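Local coordinates for protein D-hydantoinase (Ralstonia pickettii, PDB 1NFG) that probably catalyses, as a zinc-dependent member of the hydantoinase/dihydropyrimidinase family, the stereospecific hydrolysis of the cyclic amide bond of D-hydantoin derivatives, at residues I3-G8 and T426-G431; R430-V435 and V441-D446. All coordinates share one frame; numbering follows the deposited sequence.

Interaction 1: I3-G8 and T426-G431; sequences IIIKNG and TVLLRG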
# COMPACT_ATOMS: atom_id res chain seq x y z
N ILE A 3 33.80 26.08 -33.97
CA ILE A 3 32.66 26.91 -33.60
C ILE A 3 32.74 27.40 -32.17
O ILE A 3 33.32 26.74 -31.30
CB ILE A 3 31.32 26.15 -33.80
CG1 ILE A 3 31.01 26.06 -35.30
CG2 ILE A 3 30.19 26.84 -33.06
CD1 ILE A 3 29.61 25.59 -35.62
N ILE A 4 32.19 28.59 -31.94
CA ILE A 4 32.14 29.19 -30.62
C ILE A 4 30.72 29.68 -30.38
O ILE A 4 30.15 30.39 -31.22
CB ILE A 4 33.09 30.41 -30.48
CG1 ILE A 4 34.55 29.96 -30.47
CG2 ILE A 4 32.78 31.17 -29.19
CD1 ILE A 4 35.55 31.12 -30.46
N ILE A 5 30.15 29.28 -29.25
CA ILE A 5 28.80 29.72 -28.90
C ILE A 5 28.99 30.64 -27.70
O ILE A 5 29.42 30.22 -26.63
CB ILE A 5 27.89 28.52 -28.54
CG1 ILE A 5 27.78 27.59 -29.75
CG2 ILE A 5 26.50 29.02 -28.15
CD1 ILE A 5 27.06 26.30 -29.48
N LYS A 6 28.67 31.92 -27.91
CA LYS A 6 28.85 32.94 -26.89
C LYS A 6 27.57 33.60 -26.40
O LYS A 6 26.54 33.57 -27.08
CB LYS A 6 29.76 34.04 -27.43
CG LYS A 6 29.10 34.84 -28.55
CD LYS A 6 29.94 36.01 -29.02
CE LYS A 6 29.23 36.79 -30.13
NZ LYS A 6 30.01 37.97 -30.61
N ASN A 7 27.66 34.20 -25.21
CA ASN A 7 26.55 34.93 -24.60
C ASN A 7 25.35 34.09 -24.20
O ASN A 7 24.26 34.63 -23.97
CB ASN A 7 26.04 36.04 -25.53
CG ASN A 7 27.16 36.94 -26.03
OD1 ASN A 7 28.14 37.17 -25.33
ND2 ASN A 7 27.00 37.46 -27.24
N GLY A 8 25.53 32.78 -24.13
CA GLY A 8 24.42 31.93 -23.76
C GLY A 8 24.55 31.41 -22.35
O GLY A 8 25.60 31.54 -21.71
N THR A 426 18.37 26.73 -33.03
CA THR A 426 19.39 26.19 -33.91
C THR A 426 19.97 24.97 -33.21
O THR A 426 20.15 24.97 -31.99
CB THR A 426 20.49 27.24 -34.24
OG1 THR A 426 21.45 27.30 -33.18
CG2 THR A 426 19.89 28.61 -34.42
N VAL A 427 20.23 23.92 -33.99
CA VAL A 427 20.74 22.66 -33.47
C VAL A 427 22.07 22.23 -34.08
O VAL A 427 22.29 22.38 -35.29
CB VAL A 427 19.71 21.54 -33.71
CG1 VAL A 427 20.18 20.25 -33.05
CG2 VAL A 427 18.36 21.97 -33.17
N LEU A 428 22.94 21.68 -33.25
CA LEU A 428 24.24 21.19 -33.69
C LEU A 428 24.38 19.70 -33.39
O LEU A 428 24.04 19.24 -32.30
CB LEU A 428 25.39 21.94 -33.00
CG LEU A 428 25.68 23.37 -33.44
CD1 LEU A 428 24.57 24.30 -32.96
CD2 LEU A 428 27.02 23.82 -32.87
N LEU A 429 24.89 18.96 -34.37
CA LEU A 429 25.10 17.53 -34.24
C LEU A 429 26.60 17.31 -34.34
O LEU A 429 27.17 17.50 -35.40
CB LEU A 429 24.38 16.77 -35.36
CG LEU A 429 24.62 15.26 -35.45
CD1 LEU A 429 24.23 14.58 -34.14
CD2 LEU A 429 23.81 14.69 -36.60
N ARG A 430 27.23 16.92 -33.25
CA ARG A 430 28.67 16.71 -33.27
C ARG A 430 29.40 17.87 -33.96
O ARG A 430 30.24 17.65 -34.83
CB ARG A 430 29.01 15.39 -33.95
CG ARG A 430 29.09 14.23 -32.98
CD ARG A 430 29.32 12.88 -33.64
NE ARG A 430 28.23 12.51 -34.53
CZ ARG A 430 28.24 12.70 -35.85
NH1 ARG A 430 29.30 13.25 -36.43
NH2 ARG A 430 27.20 12.33 -36.59
N GLY A 431 29.06 19.09 -33.57
CA GLY A 431 29.72 20.25 -34.13
C GLY A 431 29.10 20.89 -35.35
O GLY A 431 29.25 22.09 -35.55
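Ile3 meets the tight turn that links strand 419-429 to strand 432-436 through the one flat group touched here, the peptide carbonyl of Gly431: Ile3 CD1 meets Gly431 O end-on at 3.5 Å, over neither face of the peptide. Everything else in the contact is aliphatic. It illustrates how the two layers of a beta-sandwich meet, here the small domain that accompanies the TIM barrel in hydantoinases and is built from both ends of the chain. Strand 3-6 takes its backbone partners from strands 15-24 and 40-43, whereas strand 419-429 pairs with 390-400 and 432-436, so the two meet without backbone pairing, through side chains and the one carbonyl oxygen; even the nearest CA atoms, of Ile3 and Gly431, are 7.3 Å apart. Ile3 and Leu428 reach toward each other tip to tip. The ethyl arm of Ile3 runs out extended (chi2 -168°), which carries its terminal methyl to the far layer. Ile23 and Val433 both touch Ile3 and Leu428, completing a buried apolar cluster. Ile5, two residues on, sends its own methyl to the same target. Leu428 CD2 touches both isoleucine tips, 4.2 Å from Ile3 CD1 and 4.2 Å from Ile5 CD1.

Interaction 2: R430-V435 and V441-D446; sequences RGKVIV and VGEPTD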
# COMPACT_ATOMS: atom_id res chain seq x y z
N ARG A 430 27.23 16.92 -33.25
CA ARG A 430 28.67 16.71 -33.27
C ARG A 430 29.40 17.87 -33.96
O ARG A 430 30.24 17.65 -34.83
CB ARG A 430 29.01 15.39 -33.95
CG ARG A 430 29.09 14.23 -32.98
CD ARG A 430 29.32 12.88 -33.64
NE ARG A 430 28.23 12.51 -34.53
CZ ARG A 430 28.24 12.70 -35.85
NH1 ARG A 430 29.30 13.25 -36.43
NH2 ARG A 430 27.20 12.33 -36.59
N GLY A 431 29.06 19.09 -33.57
CA GLY A 431 29.72 20.25 -34.13
C GLY A 431 29.10 20.89 -35.35
O GLY A 431 29.25 22.09 -35.55
N LYS A 432 28.39 20.11 -36.16
CA LYS A 432 27.79 20.68 -37.35
C LYS A 432 26.43 21.30 -37.07
O LYS A 432 25.61 20.72 -36.36
CB LYS A 432 27.64 19.62 -38.44
CG LYS A 432 26.91 20.12 -39.69
CD LYS A 432 26.89 19.08 -40.80
CE LYS A 432 26.13 19.62 -42.01
NZ LYS A 432 26.14 18.66 -43.14
N VAL A 433 26.19 22.48 -37.62
CA VAL A 433 24.92 23.15 -37.45
C VAL A 433 23.97 22.47 -38.43
O VAL A 433 24.17 22.55 -39.64
CB VAL A 433 25.02 24.66 -37.80
CG1 VAL A 433 23.63 25.27 -37.90
CG2 VAL A 433 25.85 25.38 -36.77
N ILE A 434 22.94 21.80 -37.91
CA ILE A 434 21.99 21.12 -38.80
C ILE A 434 20.64 21.82 -38.85
O ILE A 434 19.84 21.56 -39.73
CB ILE A 434 21.84 19.63 -38.43
CG1 ILE A 434 21.31 19.47 -37.00
CG2 ILE A 434 23.19 18.92 -38.58
CD1 ILE A 434 21.19 18.02 -36.54
N VAL A 435 20.40 22.70 -37.89
CA VAL A 435 19.17 23.48 -37.88
C VAL A 435 19.65 24.88 -37.53
O VAL A 435 20.32 25.06 -36.52
CB VAL A 435 18.15 23.00 -36.81
CG1 VAL A 435 16.91 23.88 -36.87
CG2 VAL A 435 17.78 21.55 -37.05
N VAL A 441 19.17 22.55 -42.15
CA VAL A 441 20.26 22.81 -43.09
C VAL A 441 21.31 21.71 -43.05
O VAL A 441 22.49 21.97 -43.32
CB VAL A 441 20.93 24.17 -42.79
CG1 VAL A 441 19.92 25.30 -42.96
CG2 VAL A 441 21.51 24.17 -41.37
N GLY A 442 20.88 20.50 -42.72
CA GLY A 442 21.81 19.38 -42.65
C GLY A 442 21.71 18.46 -43.85
O GLY A 442 21.03 18.77 -44.83
N GLU A 443 22.39 17.32 -43.76
CA GLU A 443 22.41 16.32 -44.82
C GLU A 443 21.97 14.98 -44.25
O GLU A 443 22.35 14.61 -43.13
CB GLU A 443 23.84 16.16 -45.35
CG GLU A 443 24.50 17.44 -45.78
CD GLU A 443 24.39 17.66 -47.27
OE1 GLU A 443 23.25 17.66 -47.80
OE2 GLU A 443 25.45 17.84 -47.91
N PRO A 444 21.17 14.20 -45.01
CA PRO A 444 20.70 12.90 -44.53
C PRO A 444 21.87 11.95 -44.30
O PRO A 444 21.71 10.82 -43.84
CB PRO A 444 19.79 12.43 -45.67
CG PRO A 444 20.39 13.07 -46.86
CD PRO A 444 20.69 14.47 -46.37
N THR A 445 23.06 12.44 -44.59
CA THR A 445 24.27 11.67 -44.44
C THR A 445 25.00 12.00 -43.12
O THR A 445 26.00 11.37 -42.78
CB THR A 445 25.20 11.92 -45.66
OG1 THR A 445 26.38 11.12 -45.54
CG2 THR A 445 25.60 13.40 -45.73
N ASP A 446 24.48 12.98 -42.38
CA ASP A 446 25.09 13.39 -41.12
C ASP A 446 24.98 12.38 -39.98
O ASP A 446 25.95 12.16 -39.25
CB ASP A 446 24.48 14.72 -40.64
CG ASP A 446 24.73 15.87 -41.60
OD1 ASP A 446 25.83 15.94 -42.19
OD2 ASP A 446 23.82 16.72 -41.75
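A beta hairpin, strand 432-436 turning back into 439-440, is the setting of this contact; on its other side strand 432-436 pairs with 419-429, where Ile434 and Val435 opposite Val427 form a classic beta bulge. Past the hairpin, Val441 N donates to Ile434 O at 2.7 Å, nearly straight at 172° but from above the carbonyl plane. Beside that bond, Val441 CG2 packs 4.2 Å from Val433 CG1. Beyond Val441 the two segments are joined by the side chains of Lys432 and Arg430. Lys432 is stretched to full length, with CG anti to the backbone N (chi1 176°), and crosses Asp446 at about a right angle. Its NZ forms a salt bridge with Asp446 OD1 at 2.9 Å, on the syn side and 17° out of the carboxylate plane; a weak 3.3 Å bond joins NZ to Asp446 OD2. Arg430 grips the same residue by its backbone: NH2 lies 2.9 Å from Asp446 O, which sits in the guanidinium plane, while NH2 also salt-bridges Asp118. Asp446 N bonds back to Glu443 O at 2.8 Å. This is a beta hairpin whose outgoing chain runs on into a type I beta turn, Glu443 to Asp446.

The centres of the two contacts lie 12 Å apart, and they have Arg430 and Gly431 in common. Interaction 1 joins the first strand of the chain to strand 419-429 across more than 400 residues; interaction 2 begins where its second segment ends and is local, with only five residues between its segments. Strands 419-429 and 432-436 are antiparallel neighbours, and probable backbone bonds of 2.8 Å from Val427 O to Ile434 N and from Val427 N to Val435 O stitch the contacts together. Long-range layer packing and local hairpin closure thus meet in the beta-sandwich domain, away from the zinc centre in the barrel.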